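Local structure of cell division control protein (Pyrococcus abyssi, 6RPP) at residues K89-E103 and K111-E125. The protein is an intein that probably excises itself by protein splicing from an archaeal MCM-type replicative helicase, joining the two flanking host segments. The protein carries 2 engineered substitutions. Residues are numbered along the deposited sequence; the frame is centred on the assembly and turned at random. Where two conformers were deposited one is given.
Sequences KRIRVTPTHPFFVLE and KARDLEEGNKIATIE
With chi1 at -73°, Phe99 sets its CG opposite its own carbonyl carbon and drops the ring onto the hydrophobic side chains of 111-125. Leu115, its first torsion in the same well, crosses the ring at about a right angle and lays CD1 over one face, 3.9 Å from Phe99 CD1. Ala112 CB meets the ring near its plane at CE1, while Ile121 CD1 approaches CD2 obliquely. Ala112 CB also touches Val93 CG2, 3.6 Å away, and Val101 CG2 touches both Leu115 CD2 and Ile121 CG2.

At the turn 94-97 the backbone takes over. Arg113 N donates to Pro95 O (2.9 Å) in the carbonyl plane; Ala112 N reaches His97 O at 2.8 Å, a more bent bond, 136° at the hydrogen, and tilted from the plane of the His97 carbonyl. Together they pin the start of the 3-10 turn 112-114 to the loop. Thr96 CG2 sits 3.6 Å above the centre of the Arg113 guanidinium, while Thr96 OG1 hydrogen-bonds to Ser1 OG at the N-terminus.

Strands 98-103 and 120-125 join by Leu102 N to Lys120 O (3.0 Å), then diverge. Water 2 links Phe100 O with Ala122 N, and water 3 links Leu102 O with Lys120 N. Farther along, Lys89 NZ donates to Ile124 O in the carbonyl plane, 2.8 Å away; water 1 ties this ammonium to Thr123 OG1 and Glu125 OE2. Thr123 OG1 also bonds to Ser130 O in the adjoining strand 128-140.

The Thr-Pro-Thr-His run at 94-97 matches the TxxH motif of intein block B, whose threonine and histidine in relatives assist the N-to-S (or N-to-O) acyl shift at the N-terminal splice junction. Thr94 OG1 bonds to Ala2 O and Ala4 N, consistent with that role, and the arrangement belongs to the mainly beta HINT splicing fold.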
ATOM      1  N   LYS A  89     -13.000  -0.839   5.859  1.00 19.05           N
ATOM      2  CA  LYS A  89     -11.905  -1.022   4.919  1.00 17.75           C
ATOM      3  C   LYS A  89     -11.160  -2.303   5.260  1.00 19.23           C
ATOM      4  O   LYS A  89     -11.109  -2.696   6.435  1.00 19.29           O
ATOM      5  CB  LYS A  89     -10.963   0.193   4.954  1.00 17.74           C
ATOM      6  CG  LYS A  89     -11.687   1.535   4.720  1.00 17.24           C
ATOM      7  CD  LYS A  89     -12.534   1.486   3.457  1.00 17.66           C
ATOM      8  CE  LYS A  89     -13.006   2.898   3.018  1.00 18.95           C
ATOM      9  NZ  LYS A  89     -14.025   3.514   3.929  1.00 19.94           N
ATOM     10  N   ARG A  90     -10.644  -3.009   4.241  1.00 15.36           N
ATOM     11  CA  ARG A  90      -9.945  -4.278   4.468  1.00 15.81           C
ATOM     12  C   ARG A  90      -8.697  -4.285   3.590  1.00 19.12           C
ATOM     13  O   ARG A  90      -8.778  -3.894   2.410  1.00 17.86           O
ATOM     14  CB  ARG A  90     -10.821  -5.459   4.066  1.00 20.80           C
ATOM     15  CG  ARG A  90     -12.119  -5.640   4.862  1.00 36.72           C
ATOM     16  CD  ARG A  90     -13.010  -6.656   4.151  1.00 60.50           C
ATOM     17  NE  ARG A  90     -13.366  -7.789   5.008  1.00 73.43           N
ATOM     18  CZ  ARG A  90     -12.768  -8.979   4.964  1.00 77.96           C
ATOM     19  NH1 ARG A  90     -11.776  -9.201   4.102  1.00 74.77           N
ATOM     20  NH2 ARG A  90     -13.166  -9.950   5.783  1.00 81.90           N
ATOM     21  N   ILE A  91      -7.548  -4.729   4.115  1.00 16.98           N
ATOM     22  CA  ILE A  91      -6.365  -4.827   3.251  1.00 18.18           C
ATOM     23  C   ILE A  91      -5.490  -5.949   3.810  1.00 17.70           C
ATOM     24  O   ILE A  91      -5.426  -6.159   5.027  1.00 18.62           O
ATOM     25  CB  ILE A  91      -5.617  -3.467   3.184  1.00 14.85           C
ATOM     26  CG1 ILE A  91      -4.503  -3.517   2.104  1.00 15.12           C
ATOM     27  CG2 ILE A  91      -5.072  -3.076   4.592  1.00 15.22           C
ATOM     28  CD1 ILE A  91      -3.935  -2.166   1.789  1.00 18.67           C
ATOM     29  N   ARG A  92      -4.759  -6.637   2.929  1.00 16.24           N
ATOM     30  CA  ARG A  92      -3.859  -7.721   3.317  1.00 15.01           C
ATOM     31  C   ARG A  92      -2.444  -7.259   3.056  1.00 13.47           C
ATOM     32  O   ARG A  92      -2.128  -6.851   1.909  1.00 17.13           O
ATOM     33  CB  ARG A  92      -4.198  -9.006   2.539  1.00 17.17           C
ATOM     34  CG  ARG A  92      -5.607  -9.552   2.856  1.00 18.60           C
ATOM     35  CD  ARG A  92      -5.906 -10.830   2.207  1.00 18.71           C
ATOM     36  NE  ARG A  92      -7.271 -11.287   2.483  1.00 29.44           N
ATOM     37  CZ  ARG A  92      -7.642 -12.080   3.485  1.00 41.96           C
ATOM     38  NH1 ARG A  92      -6.743 -12.580   4.330  1.00 44.29           N
ATOM     39  NH2 ARG A  92      -8.928 -12.411   3.612  1.00 36.82           N
ATOM     40  N   VAL A  93      -1.615  -7.238   4.124  1.00 16.65           N
ATOM     41  CA  VAL A  93      -0.285  -6.623   4.072  1.00 15.49           C
ATOM     42  C   VAL A  93       0.735  -7.506   4.769  1.00 17.48           C
ATOM     43  O   VAL A  93       0.395  -8.379   5.582  1.00 17.91           O
ATOM     44  CB  VAL A  93      -0.254  -5.222   4.712  1.00 17.31           C
ATOM     45  CG1 VAL A  93      -1.280  -4.279   4.032  1.00 17.42           C
ATOM     46  CG2 VAL A  93      -0.614  -5.311   6.188  1.00 18.66           C
ATOM     47  N   THR A  94       2.028  -7.224   4.481  1.00 17.91           N
ATOM     48  CA  THR A  94       3.057  -7.913   5.236  1.00 16.25           C
ATOM     49  C   THR A  94       3.072  -7.434   6.698  1.00 17.97           C
ATOM     50  O   THR A  94       2.609  -6.335   7.035  1.00 18.38           O
ATOM     51  CB  THR A  94       4.433  -7.680   4.622  1.00 17.98           C
ATOM     52  OG1 THR A  94       4.726  -6.278   4.699  1.00 18.21           O
ATOM     53  CG2 THR A  94       4.463  -8.110   3.156  1.00 16.35           C
ATOM     54  N   PRO A  95       3.605  -8.249   7.600  1.00 20.88           N
ATOM     55  CA  PRO A  95       3.535  -7.867   9.016  1.00 20.72           C
ATOM     56  C   PRO A  95       4.290  -6.589   9.347  1.00 20.86           C
ATOM     57  O   PRO A  95       3.912  -5.894  10.296  1.00 22.84           O
ATOM     58  CB  PRO A  95       4.145  -9.082   9.736  1.00 23.12           C
ATOM     59  CG  PRO A  95       3.832 -10.237   8.772  1.00 23.30           C
ATOM     60  CD  PRO A  95       4.038  -9.654   7.409  1.00 20.98           C
ATOM     61  N   THR A  96       5.353  -6.247   8.608  1.00 21.20           N
ATOM     62  CA  THR A  96       6.077  -5.006   8.890  1.00 20.53           C
ATOM     63  C   THR A  96       5.601  -3.826   8.066  1.00 20.48           C
ATOM     64  O   THR A  96       6.160  -2.741   8.229  1.00 23.83           O
ATOM     65  CB  THR A  96       7.602  -5.169   8.678  1.00 25.88           C
ATOM     66  OG1 THR A  96       7.906  -5.519   7.316  1.00 27.59           O
ATOM     67  CG2 THR A  96       8.148  -6.233   9.589  1.00 26.89           C
ATOM     68  N   HIS A  97       4.557  -3.992   7.253  1.00 21.12           N
ATOM     69  CA  HIS A  97       4.045  -2.874   6.477  1.00 19.31           C
ATOM     70  C   HIS A  97       3.534  -1.787   7.415  1.00 23.83           C
ATOM     71  O   HIS A  97       2.681  -2.080   8.272  1.00 22.17           O
ATOM     72  CB  HIS A  97       2.915  -3.384   5.594  1.00 16.83           C
ATOM     73  CG  HIS A  97       2.270  -2.325   4.774  1.00 21.41           C
ATOM     74  ND1 HIS A  97       2.730  -1.972   3.527  1.00 25.45           N
ATOM     75  CD2 HIS A  97       1.180  -1.560   5.017  1.00 27.53           C
ATOM     76  CE1 HIS A  97       2.008  -0.965   3.069  1.00 23.59           C
ATOM     77  NE2 HIS A  97       1.023  -0.733   3.926  1.00 26.24           N
ATOM     78  N   PRO A  98       3.973  -0.529   7.268  1.00 20.60           N
ATOM     79  CA  PRO A  98       3.546   0.506   8.210  1.00 24.18           C
ATOM     80  C   PRO A  98       2.274   1.208   7.765  1.00 25.20           C
ATOM     81  O   PRO A  98       1.997   1.361   6.579  1.00 25.31           O
ATOM     82  CB  PRO A  98       4.731   1.478   8.232  1.00 26.00           C
ATOM     83  CG  PRO A  98       5.353   1.331   6.906  1.00 25.47           C
ATOM     84  CD  PRO A  98       5.127  -0.103   6.458  1.00 20.14           C
ATOM     85  N   PHE A  99       1.519   1.669   8.771  1.00 23.05           N
ATOM     86  CA  PHE A  99       0.319   2.466   8.614  1.00 22.84           C
ATOM     87  C   PHE A  99       0.534   3.794   9.310  1.00 21.15           C
ATOM     88  O   PHE A  99       1.250   3.868  10.292  1.00 23.75           O
ATOM     89  CB  PHE A  99      -0.914   1.775   9.238  1.00 23.47           C
ATOM     90  CG  PHE A  99      -1.396   0.621   8.446  1.00 20.88           C
ATOM     91  CD1 PHE A  99      -0.768  -0.612   8.588  1.00 23.88           C
ATOM     92  CD2 PHE A  99      -2.491   0.714   7.648  1.00 21.05           C
ATOM     93  CE1 PHE A  99      -1.206  -1.730   7.853  1.00 25.27           C
ATOM     94  CE2 PHE A  99      -2.933  -0.374   6.886  1.00 25.27           C
ATOM     95  CZ  PHE A  99      -2.320  -1.607   7.002  1.00 23.42           C
ATOM     96  N   PHE A 100      -0.046   4.849   8.743  1.00 25.59           N
ATOM     97  CA  PHE A 100      -0.182   6.123   9.437  1.00 25.36           C
ATOM     98  C   PHE A 100      -1.206   5.986  10.558  1.00 26.22           C
ATOM     99  O   PHE A 100      -2.359   5.622  10.289  1.00 28.03           O
ATOM    100  CB  PHE A 100      -0.656   7.196   8.455  1.00 27.62           C
ATOM    101  CG  PHE A 100       0.203   7.301   7.218  1.00 26.01           C
ATOM    102  CD1 PHE A 100       1.433   7.937   7.269  1.00 28.30           C
ATOM    103  CD2 PHE A 100      -0.217   6.741   6.029  1.00 32.06           C
ATOM    104  CE1 PHE A 100       2.234   8.021   6.138  1.00 31.66           C
ATOM    105  CE2 PHE A 100       0.574   6.807   4.902  1.00 32.98           C
ATOM    106  CZ  PHE A 100       1.781   7.452   4.938  1.00 29.59           C
ATOM    107  N   VAL A 101      -0.815   6.300  11.799  1.00 26.37           N
ATOM    108  CA  VAL A 101      -1.727   6.215  12.938  1.00 28.78           C
ATOM    109  C   VAL A 101      -1.789   7.572  13.607  1.00 33.60           C
ATOM    110  O   VAL A 101      -0.753   8.141  13.973  1.00 32.40           O
ATOM    111  CB  VAL A 101      -1.303   5.149  13.971  1.00 27.84           C
ATOM    112  CG1 VAL A 101      -2.226   5.200  15.183  1.00 29.93           C
ATOM    113  CG2 VAL A 101      -1.348   3.764  13.319  1.00 26.46           C
ATOM    114  N   LEU A 102      -2.995   8.061  13.823  1.00 29.62           N
ATOM    115  CA  LEU A 102      -3.181   9.315  14.530  1.00 31.57           C
ATOM    116  C   LEU A 102      -3.377   9.007  16.004  1.00 41.00           C
ATOM    117  O   LEU A 102      -4.381   8.407  16.388  1.00 38.48           O
ATOM    118  CB  LEU A 102      -4.386  10.053  13.968  1.00 36.70           C
ATOM    119  CG  LEU A 102      -4.804  11.309  14.726  1.00 41.08           C
ATOM    120  CD1 LEU A 102      -3.795  12.437  14.537  1.00 41.66           C
ATOM    121  CD2 LEU A 102      -6.201  11.732  14.281  1.00 40.56           C
ATOM    122  N   GLU A 103      -2.435   9.420  16.843  1.00 42.07           N
ATOM    123  CA  GLU A 103      -2.548   9.127  18.260  1.00 59.81           C
ATOM    124  C   GLU A 103      -2.219  10.399  19.017  1.00 65.53           C
ATOM    125  O   GLU A 103      -1.129  10.956  18.848  1.00 61.97           O
ATOM    126  CB  GLU A 103      -1.629   7.970  18.652  1.00 69.88           C
ATOM    127  CG  GLU A 103      -2.186   7.099  19.761  1.00 84.06           C
ATOM    128  CD  GLU A 103      -1.464   5.771  19.860  1.00 92.61           C
ATOM    129  OE1 GLU A 103      -2.075   4.729  19.538  1.00 93.21           O
ATOM    130  OE2 GLU A 103      -0.279   5.773  20.250  1.00 97.45           O
ATOM    131  N   LYS A 111       3.805  -0.458  12.401  1.00 26.89           N
ATOM    132  CA  LYS A 111       3.787  -1.688  11.625  1.00 21.60           C
ATOM    133  C   LYS A 111       2.464  -2.427  11.824  1.00 20.98           C
ATOM    134  O   LYS A 111       1.862  -2.411  12.911  1.00 24.65           O
ATOM    135  CB  LYS A 111       4.954  -2.607  12.029  1.00 25.36           C
ATOM    136  CG  LYS A 111       6.340  -2.089  11.665  1.00 29.73           C
ATOM    137  CD  LYS A 111       7.411  -3.015  12.250  1.00 36.93           C
ATOM    138  CE  LYS A 111       8.811  -2.424  12.176  1.00 44.49           C
ATOM    139  NZ  LYS A 111       9.525  -2.866  10.943  1.00 53.71           N
ATOM    140  N   ALA A 112       2.032  -3.124  10.764  1.00 21.15           N
ATOM    141  CA  ALA A 112       0.768  -3.865  10.831  1.00 24.27           C
ATOM    142  C   ALA A 112       0.713  -4.772  12.062  1.00 23.90           C
ATOM    143  O   ALA A 112      -0.301  -4.823  12.792  1.00 25.40           O
ATOM    144  CB  ALA A 112       0.591  -4.692   9.551  1.00 24.66           C
ATOM    145  N   ARG A 113       1.818  -5.490  12.334  1.00 22.97           N
ATOM    146  CA  ARG A 113       1.868  -6.425  13.452  1.00 27.34           C
ATOM    147  C   ARG A 113       1.887  -5.734  14.809  1.00 31.61           C
ATOM    148  O   ARG A 113       1.738  -6.416  15.832  1.00 35.24           O
ATOM    149  CB  ARG A 113       3.096  -7.327  13.343  1.00 30.00           C
ATOM    150  CG  ARG A 113       4.443  -6.636  13.523  1.00 27.34           C
ATOM    151  CD  ARG A 113       5.577  -7.655  13.357  1.00 37.23           C
ATOM    152  NE  ARG A 113       6.889  -7.007  13.381  1.00 43.02           N
ATOM    153  CZ  ARG A 113       8.011  -7.578  12.960  1.00 50.11           C
ATOM    154  NH1 ARG A 113       7.987  -8.816  12.476  1.00 55.66           N
ATOM    155  NH2 ARG A 113       9.155  -6.905  13.022  1.00 51.99           N
ATOM    156  N   ASP A 114       2.082  -4.413  14.844  1.00 26.83           N
ATOM    157  CA  ASP A 114       2.063  -3.635  16.088  1.00 29.16           C
ATOM    158  C   ASP A 114       0.745  -2.878  16.278  1.00 27.21           C
ATOM    159  O   ASP A 114       0.550  -2.260  17.334  1.00 31.99           O
ATOM    160  CB  ASP A 114       3.223  -2.619  16.090  1.00 29.59           C
ATOM    161  CG  ASP A 114       4.601  -3.279  16.003  1.00 32.93           C
ATOM    162  OD1 ASP A 114       4.684  -4.511  16.160  1.00 43.99           O
ATOM    163  OD2 ASP A 114       5.603  -2.562  15.771  1.00 39.80           O
ATOM    164  N   LEU A 115      -0.157  -2.931  15.290  1.00 24.94           N
ATOM    165  CA  LEU A 115      -1.460  -2.270  15.408  1.00 22.96           C
ATOM    166  C   LEU A 115      -2.329  -2.926  16.459  1.00 29.72           C
ATOM    167  O   LEU A 115      -2.308  -4.152  16.650  1.00 30.86           O
ATOM    168  CB  LEU A 115      -2.237  -2.334  14.106  1.00 24.14           C
ATOM    169  CG  LEU A 115      -1.779  -1.524  12.907  1.00 21.03           C
ATOM    170  CD1 LEU A 115      -2.672  -1.940  11.741  1.00 20.64           C
ATOM    171  CD2 LEU A 115      -1.992  -0.079  13.157  1.00 24.23           C
ATOM    172  N   GLU A 116      -3.078  -2.096  17.150  1.00 26.67           N
ATOM    173  CA  GLU A 116      -4.027  -2.572  18.135  0.51 23.46           C
ATOM    174  C   GLU A 116      -5.416  -2.127  17.712  1.00 24.97           C
ATOM    175  O   GLU A 116      -5.577  -1.101  17.048  1.00 26.73           O
ATOM    176  CB  GLU A 116      -3.706  -2.042  19.537  0.51 29.96           C
ATOM    177  CG  GLU A 116      -2.263  -2.305  19.986  0.51 35.15           C
ATOM    178  CD  GLU A 116      -2.046  -3.701  20.568  0.51 41.65           C
ATOM    179  OE1 GLU A 116      -2.887  -4.164  21.375  0.51 45.65           O
ATOM    180  OE2 GLU A 116      -1.014  -4.327  20.228  0.51 39.92           O
ATOM    181  N   GLU A 117      -6.420  -2.900  18.118  1.00 24.88           N
ATOM    182  CA  GLU A 117      -7.782  -2.448  17.895  1.00 23.37           C
ATOM    183  C   GLU A 117      -8.003  -1.083  18.518  1.00 28.68           C
ATOM    184  O   GLU A 117      -7.618  -0.840  19.674  1.00 30.53           O
ATOM    185  CB  GLU A 117      -8.771  -3.467  18.456  1.00 26.52           C
ATOM    186  CG  GLU A 117      -8.542  -4.818  17.805  1.00 31.17           C
ATOM    187  CD  GLU A 117      -9.492  -5.905  18.286  1.00 37.18           C
ATOM    188  OE1 GLU A 117     -10.416  -5.599  19.089  1.00 35.22           O
ATOM    189  OE2 GLU A 117      -9.296  -7.062  17.834  1.00 35.76           O
ATOM    190  N   GLY A 118      -8.632  -0.189  17.739  1.00 27.04           N
ATOM    191  CA  GLY A 118      -8.863   1.189  18.141  1.00 26.50           C
ATOM    192  C   GLY A 118      -7.869   2.182  17.566  1.00 29.93           C
ATOM    193  O   GLY A 118      -8.158   3.389  17.551  1.00 28.61           O
ATOM    194  N   ASN A 119      -6.695   1.716  17.130  1.00 28.08           N
ATOM    195  CA  ASN A 119      -5.737   2.613  16.488  1.00 23.86           C
ATOM    196  C   ASN A 119      -6.399   3.205  15.249  1.00 25.83           C
ATOM    197  O   ASN A 119      -6.946   2.474  14.412  1.00 26.57           O
ATOM    198  CB  ASN A 119      -4.460   1.877  16.064  1.00 22.64           C
ATOM    199  CG  ASN A 119      -3.549   1.443  17.221  1.00 23.52           C
ATOM    200  OD1 ASN A 119      -2.631   0.654  16.936  1.00 27.48           O
ATOM    201  ND2 ASN A 119      -3.736   1.936  18.451  1.00 29.86           N
ATOM    202  N   LYS A 120      -6.362   4.524  15.116  1.00 24.76           N
ATOM    203  CA  LYS A 120      -6.981   5.167  13.942  1.00 22.02           C
ATOM    204  C   LYS A 120      -6.000   5.297  12.767  1.00 22.89           C
ATOM    205  O   LYS A 120      -4.930   5.901  12.895  1.00 24.63           O
ATOM    206  CB  LYS A 120      -7.502   6.548  14.370  1.00 24.81           C
ATOM    207  CG  LYS A 120      -8.668   6.438  15.331  1.00 32.13           C
ATOM    208  CD  LYS A 120      -9.192   7.830  15.696  1.00 37.79           C
ATOM    209  CE  LYS A 120     -10.498   7.721  16.438  1.00 44.29           C
ATOM    210  NZ  LYS A 120     -11.076   9.070  16.759  1.00 51.37           N
ATOM    211  N   ILE A 121      -6.400   4.789  11.590  1.00 20.30           N
ATOM    212  CA  ILE A 121      -5.552   4.836  10.405  1.00 20.12           C
ATOM    213  C   ILE A 121      -6.246   5.696   9.360  1.00 17.72           C
ATOM    214  O   ILE A 121      -7.449   5.949   9.418  1.00 19.41           O
ATOM    215  CB  ILE A 121      -5.199   3.441   9.809  1.00 16.97           C
ATOM    216  CG1 ILE A 121      -6.443   2.664   9.389  1.00 17.32           C
ATOM    217  CG2 ILE A 121      -4.379   2.643  10.874  1.00 23.32           C
ATOM    218  CD1 ILE A 121      -6.135   1.509   8.450  1.00 18.77           C
ATOM    219  N   ALA A 122      -5.475   6.121   8.373  1.00 20.23           N
ATOM    220  CA  ALA A 122      -5.954   7.094   7.409  1.00 18.41           C
ATOM    221  C   ALA A 122      -6.700   6.424   6.252  1.00 19.15           C
ATOM    222  O   ALA A 122      -6.176   5.511   5.619  1.00 21.33           O
ATOM    223  CB  ALA A 122      -4.755   7.882   6.874  1.00 20.53           C
ATOM    224  N   THR A 123      -7.934   6.854   6.015  1.00 18.55           N
ATOM    225  CA  THR A 123      -8.804   6.201   5.034  1.00 18.38           C
ATOM    226  C   THR A 123      -9.579   7.269   4.281  1.00 19.36           C
ATOM    227  O   THR A 123      -9.514   8.465   4.593  1.00 20.19           O
ATOM    228  CB  THR A 123      -9.815   5.254   5.699  1.00 18.26           C
ATOM    229  OG1 THR A 123     -10.814   6.015   6.436  1.00 20.42           O
ATOM    230  CG2 THR A 123      -9.140   4.256   6.630  1.00 18.28           C
ATOM    231  N   ILE A 124     -10.337   6.838   3.284  1.00 19.88           N
ATOM    232  CA  ILE A 124     -11.361   7.685   2.677  1.00 18.96           C
ATOM    233  C   ILE A 124     -12.741   7.140   3.035  1.00 23.26           C
ATOM    234  O   ILE A 124     -12.949   5.914   3.104  1.00 24.32           O
ATOM    235  CB  ILE A 124     -11.125   7.714   1.154  1.00 20.28           C
ATOM    236  CG1 ILE A 124     -11.753   8.979   0.592  1.00 27.08           C
ATOM    237  CG2 ILE A 124     -11.608   6.425   0.431  1.00 27.28           C
ATOM    238  CD1 ILE A 124     -10.740  10.135   0.619  1.00 32.28           C
ATOM    239  N   GLU A 125     -13.674   8.042   3.293  1.00 18.69           N
ATOM    240  CA  GLU A 125     -15.080   7.665   3.483  0.53 18.97           C
ATOM    241  C   GLU A 125     -15.883   8.484   2.481  1.00 21.31           C
ATOM    242  O   GLU A 125     -15.973   9.694   2.593  1.00 22.05           O
ATOM    243  CB  GLU A 125     -15.555   7.876   4.945  0.53 24.14           C
ATOM    244  CG  GLU A 125     -15.135   6.674   5.850  0.53 21.94           C
ATOM    245  CD  GLU A 125     -15.263   6.903   7.354  0.53 27.26           C
ATOM    246  OE1 GLU A 125     -16.027   7.822   7.725  0.53 28.27           O
ATOM    247  OE2 GLU A 125     -14.609   6.164   8.171  0.53 21.08           O
TER
HETATM  248  O   HOH W   1     -13.019   4.364   6.482  1.00 19.36           O
HETATM  249  O   HOH W   2      -2.925   4.855   7.718  1.00 34.77           O
HETATM  250  O   HOH W   3      -5.360   6.107  17.310  1.00 37.20           O